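Local coordinates for phosphoenolpyruvate--protein phosphotransferase (Escherichia coli, PDB 5T12), which probably transfers the phosphoryl group of phosphoenolpyruvate to the carrier protein NPr of the nitrogen phosphotransferase system, and is represented here by its EIN (enzyme I N-terminal) domain, at residues 4-18 with 208-222. The protein carries 1 engineered substitution. Sequence-based numbering, arbitrary orientation.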
ATOM      1  N   ALA A   4      10.451  15.728  12.665  1.00 44.77           N
ATOM      2  CA  ALA A   4      10.660  14.652  11.703  1.00 43.79           C
ATOM      3  C   ALA A   4      10.848  15.250  10.312  1.00 42.12           C
ATOM      4  O   ALA A   4      10.885  16.472  10.137  1.00 41.62           O
ATOM      5  CB  ALA A   4       9.498  13.664  11.733  1.00 51.01           C
ATOM      6  N   LEU A   5      10.956  14.355   9.304  1.00 44.90           N
ATOM      7  CA  LEU A   5      11.347  14.667   7.932  1.00 49.25           C
ATOM      8  C   LEU A   5      10.127  14.741   7.024  1.00 41.47           C
ATOM      9  O   LEU A   5       9.369  13.761   6.939  1.00 45.31           O
ATOM     10  CB  LEU A   5      12.319  13.610   7.410  1.00 38.32           C
ATOM     11  CG  LEU A   5      13.329  13.970   6.313  1.00 55.13           C
ATOM     12  CD1 LEU A   5      14.371  12.869   6.186  1.00 72.40           C
ATOM     13  CD2 LEU A   5      12.660  14.219   4.966  1.00 41.22           C
ATOM     14  N   PRO A   6       9.921  15.850   6.328  1.00 48.21           N
ATOM     15  CA  PRO A   6       8.805  15.966   5.375  1.00 50.24           C
ATOM     16  C   PRO A   6       9.090  15.187   4.104  1.00 55.21           C
ATOM     17  O   PRO A   6       9.969  15.551   3.311  1.00 67.88           O
ATOM     18  CB  PRO A   6       8.723  17.478   5.120  1.00 50.51           C
ATOM     19  CG  PRO A   6      10.116  17.966   5.346  1.00 35.49           C
ATOM     20  CD  PRO A   6      10.692  17.105   6.435  1.00 38.61           C
ATOM     21  N   ALA A   7       8.344  14.101   3.896  1.00 50.39           N
ATOM     22  CA  ALA A   7       8.510  13.261   2.717  1.00 42.46           C
ATOM     23  C   ALA A   7       7.473  13.530   1.637  1.00 39.11           C
ATOM     24  O   ALA A   7       7.776  13.363   0.451  1.00 28.87           O
ATOM     25  CB  ALA A   7       8.453  11.781   3.107  1.00 48.03           C
ATOM     26  N   ALA A   8       6.259  13.934   2.014  1.00 47.04           N
ATOM     27  CA  ALA A   8       5.210  14.245   1.061  1.00 35.84           C
ATOM     28  C   ALA A   8       4.332  15.331   1.662  1.00 38.87           C
ATOM     29  O   ALA A   8       3.952  15.228   2.837  1.00 31.80           O
ATOM     30  CB  ALA A   8       4.366  13.017   0.712  1.00 31.24           C
ATOM     31  N   PRO A   9       3.993  16.364   0.896  1.00 30.87           N
ATOM     32  CA  PRO A   9       3.267  17.502   1.471  1.00 32.80           C
ATOM     33  C   PRO A   9       1.832  17.144   1.820  1.00 41.61           C
ATOM     34  O   PRO A   9       1.277  16.138   1.374  1.00 45.31           O
ATOM     35  CB  PRO A   9       3.320  18.552   0.356  1.00 35.96           C
ATOM     36  CG  PRO A   9       3.423  17.747  -0.900  1.00 34.02           C
ATOM     37  CD  PRO A   9       4.252  16.540  -0.545  1.00 35.22           C
ATOM     38  N   GLY A  10       1.231  18.001   2.639  1.00 35.34           N
ATOM     39  CA  GLY A  10      -0.146  17.852   3.055  1.00 24.99           C
ATOM     40  C   GLY A  10      -0.300  17.892   4.555  1.00 27.59           C
ATOM     41  O   GLY A  10       0.677  17.872   5.320  1.00 29.48           O
ATOM     42  N   VAL A  11      -1.555  17.966   4.987  1.00 31.81           N
ATOM     43  CA  VAL A  11      -1.933  17.933   6.392  1.00 32.29           C
ATOM     44  C   VAL A  11      -3.084  16.948   6.549  1.00 33.31           C
ATOM     45  O   VAL A  11      -3.972  16.877   5.691  1.00 41.21           O
ATOM     46  CB  VAL A  11      -2.336  19.329   6.921  1.00 30.22           C
ATOM     47  CG1 VAL A  11      -2.671  19.271   8.406  1.00 36.63           C
ATOM     48  CG2 VAL A  11      -1.230  20.343   6.667  1.00 40.90           C
ATOM     49  N   ALA A  12      -3.062  16.182   7.637  1.00 26.43           N
ATOM     50  CA  ALA A  12      -4.121  15.222   7.914  1.00 30.64           C
ATOM     51  C   ALA A  12      -4.218  15.004   9.416  1.00 29.57           C
ATOM     52  O   ALA A  12      -3.226  15.118  10.140  1.00 36.01           O
ATOM     53  CB  ALA A  12      -3.876  13.888   7.200  1.00 18.91           C
ATOM     54  N   ILE A  13      -5.428  14.696   9.874  1.00 26.71           N
ATOM     55  CA  ILE A  13      -5.685  14.357  11.267  1.00 31.02           C
ATOM     56  C   ILE A  13      -6.554  13.107  11.295  1.00 24.67           C
ATOM     57  O   ILE A  13      -7.590  13.050  10.624  1.00 30.64           O
ATOM     58  CB  ILE A  13      -6.353  15.519  12.032  1.00 27.99           C
ATOM     59  CG1 ILE A  13      -6.655  15.109  13.475  1.00 32.66           C
ATOM     60  CG2 ILE A  13      -7.614  16.002  11.316  1.00 31.48           C
ATOM     61  CD1 ILE A  13      -7.181  16.237  14.334  1.00 39.30           C
ATOM     62  N   ALA A  14      -6.119  12.101  12.051  1.00 30.41           N
ATOM     63  CA  ALA A  14      -6.822  10.827  12.098  1.00 37.40           C
ATOM     64  C   ALA A  14      -6.231   9.975  13.209  1.00 36.43           C
ATOM     65  O   ALA A  14      -5.164  10.276  13.750  1.00 33.44           O
ATOM     66  CB  ALA A  14      -6.740  10.082  10.760  1.00 19.51           C
ATOM     67  N   GLU A  15      -6.946   8.902  13.535  1.00 39.05           N
ATOM     68  CA  GLU A  15      -6.451   7.920  14.490  1.00 38.31           C
ATOM     69  C   GLU A  15      -5.262   7.168  13.904  1.00 35.35           C
ATOM     70  O   GLU A  15      -5.247   6.825  12.719  1.00 38.57           O
ATOM     71  CB  GLU A  15      -7.573   6.948  14.861  1.00 33.69           C
ATOM     72  CG  GLU A  15      -7.120   5.547  15.243  1.00 51.91           C
ATOM     73  CD  GLU A  15      -8.263   4.549  15.237  1.00 62.48           C
ATOM     74  OE1 GLU A  15      -9.408   4.960  14.954  1.00 52.28           O
ATOM     75  OE2 GLU A  15      -8.019   3.355  15.508  1.00 70.00           O
ATOM     76  N   GLY A  16      -4.253   6.923  14.737  1.00 31.24           N
ATOM     77  CA  GLY A  16      -3.106   6.143  14.299  1.00 31.56           C
ATOM     78  C   GLY A  16      -3.448   4.663  14.214  1.00 30.35           C
ATOM     79  O   GLY A  16      -4.189   4.124  15.037  1.00 35.35           O
ATOM     80  N   TRP A  17      -2.897   4.005  13.196  1.00 39.15           N
ATOM     81  CA  TRP A  17      -3.168   2.591  12.954  1.00 31.64           C
ATOM     82  C   TRP A  17      -1.875   1.894  12.563  1.00 30.54           C
ATOM     83  O   TRP A  17      -1.276   2.225  11.536  1.00 32.19           O
ATOM     84  CB  TRP A  17      -4.229   2.410  11.862  1.00 30.27           C
ATOM     85  CG  TRP A  17      -4.700   0.994  11.711  1.00 39.47           C
ATOM     86  CD1 TRP A  17      -5.528   0.312  12.553  1.00 37.79           C
ATOM     87  CD2 TRP A  17      -4.374   0.088  10.648  1.00 43.02           C
ATOM     88  NE1 TRP A  17      -5.735  -0.963  12.085  1.00 44.03           N
ATOM     89  CE2 TRP A  17      -5.039  -1.126  10.916  1.00 37.43           C
ATOM     90  CE3 TRP A  17      -3.585   0.185   9.499  1.00 30.82           C
ATOM     91  CZ2 TRP A  17      -4.939  -2.233  10.076  1.00 57.67           C
ATOM     92  CZ3 TRP A  17      -3.487  -0.915   8.666  1.00 43.35           C
ATOM     93  CH2 TRP A  17      -4.159  -2.109   8.960  1.00 37.22           C
ATOM     94  N   GLN A  18      -1.449   0.936  13.381  1.00 36.12           N
ATOM     95  CA  GLN A  18      -0.278   0.117  13.100  1.00 44.05           C
ATOM     96  C   GLN A  18      -0.723  -1.252  12.606  1.00 40.99           C
ATOM     97  O   GLN A  18      -1.527  -1.922  13.264  1.00 37.38           O
ATOM     98  CB  GLN A  18       0.600  -0.041  14.342  1.00 33.04           C
ATOM     99  CG  GLN A  18       1.798  -0.963  14.134  1.00 51.10           C
ATOM    100  CD  GLN A  18       2.345  -1.518  15.436  1.00 51.63           C
ATOM    101  OE1 GLN A  18       1.620  -1.651  16.422  1.00 54.72           O
ATOM    102  NE2 GLN A  18       3.632  -1.848  15.444  1.00 50.44           N
ATOM    103  N   SER A 208       3.961   0.990  18.026  1.00 47.69           N
ATOM    104  CA  SER A 208       3.099   0.321  18.991  1.00 51.00           C
ATOM    105  C   SER A 208       2.460   1.284  19.983  1.00 39.12           C
ATOM    106  O   SER A 208       1.517   0.891  20.677  1.00 47.24           O
ATOM    107  CB  SER A 208       3.897  -0.747  19.743  1.00 52.19           C
ATOM    108  OG  SER A 208       5.111  -0.216  20.248  1.00 62.46           O
ATOM    109  N   VAL A 209       2.936   2.523  20.063  1.00 49.52           N
ATOM    110  CA  VAL A 209       2.389   3.508  20.987  1.00 49.08           C
ATOM    111  C   VAL A 209       1.406   4.444  20.294  1.00 43.00           C
ATOM    112  O   VAL A 209       0.356   4.763  20.852  1.00 39.92           O
ATOM    113  CB  VAL A 209       3.531   4.297  21.662  1.00 57.38           C
ATOM    114  CG1 VAL A 209       2.971   5.415  22.530  1.00 45.19           C
ATOM    115  CG2 VAL A 209       4.386   3.360  22.494  1.00 45.31           C
ATOM    116  N   LEU A 210       1.723   4.889  19.076  1.00 39.70           N
ATOM    117  CA  LEU A 210       0.800   5.740  18.334  1.00 35.41           C
ATOM    118  C   LEU A 210      -0.471   5.012  17.919  1.00 43.61           C
ATOM    119  O   LEU A 210      -1.423   5.670  17.486  1.00 33.01           O
ATOM    120  CB  LEU A 210       1.482   6.313  17.090  1.00 44.13           C
ATOM    121  CG  LEU A 210       2.664   7.259  17.304  1.00 48.39           C
ATOM    122  CD1 LEU A 210       2.932   8.047  16.035  1.00 51.49           C
ATOM    123  CD2 LEU A 210       2.417   8.191  18.481  1.00 52.18           C
ATOM    124  N   HIS A 211      -0.505   3.685  18.032  1.00 43.72           N
ATOM    125  CA  HIS A 211      -1.689   2.924  17.662  1.00 45.37           C
ATOM    126  C   HIS A 211      -2.866   3.309  18.552  1.00 39.73           C
ATOM    127  O   HIS A 211      -2.720   3.446  19.771  1.00 44.88           O
ATOM    128  CB  HIS A 211      -1.395   1.427  17.769  1.00 33.42           C
ATOM    129  CG  HIS A 211      -2.501   0.552  17.266  1.00 46.15           C
ATOM    130  ND1 HIS A 211      -2.982   0.624  15.976  1.00 42.79           N
ATOM    131  CD2 HIS A 211      -3.215  -0.422  17.879  1.00 44.06           C
ATOM    132  CE1 HIS A 211      -3.948  -0.263  15.819  1.00 39.97           C
ATOM    133  NE2 HIS A 211      -4.110  -0.910  16.958  1.00 43.72           N
ATOM    134  N   ARG A 212      -4.031   3.501  17.926  1.00 40.92           N
ATOM    135  CA  ARG A 212      -5.274   3.876  18.604  1.00 54.12           C
ATOM    136  C   ARG A 212      -5.201   5.261  19.242  1.00 45.11           C
ATOM    137  O   ARG A 212      -5.890   5.529  20.229  1.00 74.22           O
ATOM    138  CB  ARG A 212      -5.680   2.847  19.662  1.00 52.19           C
ATOM    139  CG  ARG A 212      -5.814   1.427  19.164  1.00 44.03           C
ATOM    140  CD  ARG A 212      -5.783   0.486  20.346  1.00 60.09           C
ATOM    141  NE  ARG A 212      -5.713  -0.913  19.952  1.00 78.38           N
ATOM    142  CZ  ARG A 212      -5.111  -1.849  20.675  1.00 84.82           C
ATOM    143  NH1 ARG A 212      -4.518  -1.523  21.816  1.00 84.58           N
ATOM    144  NH2 ARG A 212      -5.088  -3.106  20.256  1.00 62.05           N
ATOM    145  N   ARG A 213      -4.377   6.157  18.705  1.00 39.47           N
ATOM    146  CA  ARG A 213      -4.313   7.526  19.196  1.00 46.83           C
ATOM    147  C   ARG A 213      -4.512   8.503  18.049  1.00 37.45           C
ATOM    148  O   ARG A 213      -4.046   8.266  16.930  1.00 41.57           O
ATOM    149  CB  ARG A 213      -2.981   7.822  19.894  1.00 47.46           C
ATOM    150  CG  ARG A 213      -2.840   7.216  21.280  1.00 55.70           C
ATOM    151  CD  ARG A 213      -1.937   8.077  22.152  1.00 66.74           C
ATOM    152  NE  ARG A 213      -1.338   7.316  23.244  1.00 86.32           N
ATOM    153  CZ  ARG A 213      -0.501   7.831  24.138  1.00 82.90           C
ATOM    154  NH1 ARG A 213      -0.165   9.112  24.074  1.00 51.29           N
ATOM    155  NH2 ARG A 213       0.002   7.065  25.097  1.00 82.20           N
ATOM    156  N   THR A 214      -5.200   9.605  18.337  1.00 44.92           N
ATOM    157  CA  THR A 214      -5.387  10.657  17.348  1.00 33.87           C
ATOM    158  C   THR A 214      -4.055  11.330  17.040  1.00 28.84           C
ATOM    159  O   THR A 214      -3.297  11.678  17.950  1.00 32.34           O
ATOM    160  CB  THR A 214      -6.395  11.691  17.849  1.00 33.62           C
ATOM    161  OG1 THR A 214      -7.665  11.060  18.061  1.00 34.29           O
ATOM    162  CG2 THR A 214      -6.559  12.816  16.835  1.00 24.84           C
ATOM    163  N   LEU A 215      -3.772  11.515  15.754  1.00 30.22           N
ATOM    164  CA  LEU A 215      -2.524  12.112  15.308  1.00 31.92           C
ATOM    165  C   LEU A 215      -2.804  13.180  14.262  1.00 25.94           C
ATOM    166  O   LEU A 215      -3.777  13.094  13.508  1.00 27.43           O
ATOM    167  CB  LEU A 215      -1.577  11.059  14.714  1.00 42.49           C
ATOM    168  CG  LEU A 215      -1.320   9.775  15.504  1.00 49.92           C
ATOM    169  CD1 LEU A 215      -0.547   8.786  14.647  1.00 31.99           C
ATOM    170  CD2 LEU A 215      -0.571  10.066  16.792  1.00 51.87           C
ATOM    171  N   ILE A 216      -1.940  14.190  14.226  1.00 27.87           N
ATOM    172  CA  ILE A 216      -1.904  15.171  13.147  1.00 25.66           C
ATOM    173  C   ILE A 216      -0.545  15.057  12.473  1.00 29.66           C
ATOM    174  O   ILE A 216       0.489  15.305  13.105  1.00 33.44           O
ATOM    175  CB  ILE A 216      -2.137  16.605  13.650  1.00 32.86           C
ATOM    176  CG1 ILE A 216      -3.499  16.732  14.333  1.00 41.81           C
ATOM    177  CG2 ILE A 216      -2.033  17.592  12.493  1.00 39.31           C
ATOM    178  CD1 ILE A 216      -3.830  18.149  14.755  1.00 38.44           C
ATOM    179  N   VAL A 217      -0.543  14.678  11.199  1.00 28.21           N
ATOM    180  CA  VAL A 217       0.678  14.598  10.409  1.00 32.09           C
ATOM    181  C   VAL A 217       0.769  15.844   9.540  1.00 29.32           C
ATOM    182  O   VAL A 217      -0.180  16.185   8.822  1.00 28.86           O
ATOM    183  CB  VAL A 217       0.718  13.312   9.562  1.00 26.00           C
ATOM    184  CG1 VAL A 217      -0.586  13.117   8.801  1.00 30.18           C
ATOM    185  CG2 VAL A 217       1.903  13.340   8.606  1.00 37.72           C
ATOM    186  N   ASP A 218       1.900  16.540   9.626  1.00 30.84           N
ATOM    187  CA  ASP A 218       2.147  17.768   8.873  1.00 37.06           C
ATOM    188  C   ASP A 218       3.324  17.506   7.940  1.00 32.43           C
ATOM    189  O   ASP A 218       4.482  17.509   8.370  1.00 39.73           O
ATOM    190  CB  ASP A 218       2.417  18.940   9.817  1.00 37.73           C
ATOM    191  CG  ASP A 218       2.797  20.213   9.082  1.00 37.41           C
ATOM    192  OD1 ASP A 218       2.475  20.338   7.880  1.00 50.72           O
ATOM    193  OD2 ASP A 218       3.413  21.097   9.713  1.00 54.98           O
ATOM    194  N   GLY A 219       3.021  17.273   6.662  1.00 34.24           N
ATOM    195  CA  GLY A 219       4.036  17.000   5.665  1.00 33.75           C
ATOM    196  C   GLY A 219       4.691  18.212   5.049  1.00 37.09           C
ATOM    197  O   GLY A 219       5.671  18.066   4.313  1.00 43.52           O
ATOM    198  N   TYR A 220       4.172  19.412   5.318  1.00 42.26           N
ATOM    199  CA  TYR A 220       4.820  20.623   4.826  1.00 41.69           C
ATOM    200  C   TYR A 220       6.039  20.983   5.665  1.00 33.70           C
ATOM    201  O   TYR A 220       7.067  21.405   5.123  1.00 44.00           O
ATOM    202  CB  TYR A 220       3.834  21.794   4.816  1.00 38.24           C
ATOM    203  CG  TYR A 220       2.657  21.645   3.875  1.00 33.98           C
ATOM    204  CD1 TYR A 220       2.839  21.621   2.499  1.00 28.36           C
ATOM    205  CD2 TYR A 220       1.360  21.561   4.364  1.00 36.58           C
ATOM    206  CE1 TYR A 220       1.765  21.497   1.638  1.00 19.95           C
ATOM    207  CE2 TYR A 220       0.280  21.439   3.511  1.00 29.56           C
ATOM    208  CZ  TYR A 220       0.487  21.408   2.149  1.00 33.55           C
ATOM    209  OH  TYR A 220      -0.585  21.285   1.297  1.00 31.03           O
ATOM    210  N   ARG A 221       5.941  20.825   6.984  1.00 47.46           N
ATOM    211  CA  ARG A 221       6.988  21.242   7.906  1.00 48.99           C
ATOM    212  C   ARG A 221       7.671  20.075   8.605  1.00 40.76           C
ATOM    213  O   ARG A 221       8.638  20.292   9.344  1.00 50.94           O
ATOM    214  CB  ARG A 221       6.409  22.206   8.950  1.00 31.58           C
ATOM    215  CG  ARG A 221       5.692  23.401   8.341  1.00 51.72           C
ATOM    216  CD  ARG A 221       4.953  24.213   9.391  1.00 36.17           C
ATOM    217  NE  ARG A 221       4.198  25.309   8.792  1.00 61.96           N
ATOM    218  CZ  ARG A 221       3.400  26.130   9.470  1.00 43.33           C
ATOM    219  NH1 ARG A 221       2.753  27.099   8.837  1.00 43.81           N
ATOM    220  NH2 ARG A 221       3.247  25.980  10.778  1.00 40.73           N
ATOM    221  N   GLY A 222       7.204  18.848   8.392  1.00 38.52           N
ATOM    222  CA  GLY A 222       7.791  17.695   9.047  1.00 41.22           C
ATOM    223  C   GLY A 222       7.473  17.637  10.527  1.00 45.78           C
ATOM    224  O   GLY A 222       8.365  17.432  11.356  1.00 45.24           O
TER
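Q18 N points almost straight at H211 ND1 (3.0 Å, N-H...N 175°), although it stands 31° out of the imidazole plane. H211 has its CG anti to the backbone N (chi1 -174°), which lays the ring beside W17, CE1 reaching W17 CD1 at 3.7 Å. With a leucine in place of H211, Q18 N would probably lose its acceptor and W17 its aromatic neighbour. Next to it, the type II turn from L210 to R213 holds G16 by amide N and carbonyl O: G16 N donates to R213 O, R212 N to G16 O. From there strands 11-18 and 214-218 run antiparallel, A14 paired with L215 and A12 with V217 through two backbone bonds each, and G219 N to G10 O (2.8 Å) continues the series. On one face I13 CG1 meets I216 CG1 at 3.7 Å; on the other, A12 CB touches V217 CG1. At the far end G10 N sits over the Y220 ring centre, 3.5 Å above its plane, while V11 CG2 comes to its edge. Eight of the nine hydrogen bonds join backbone atoms, so these sequence-distant strands of the phosphohistidine (mobile) domain pair with little help from polar side chains, H211 excepted.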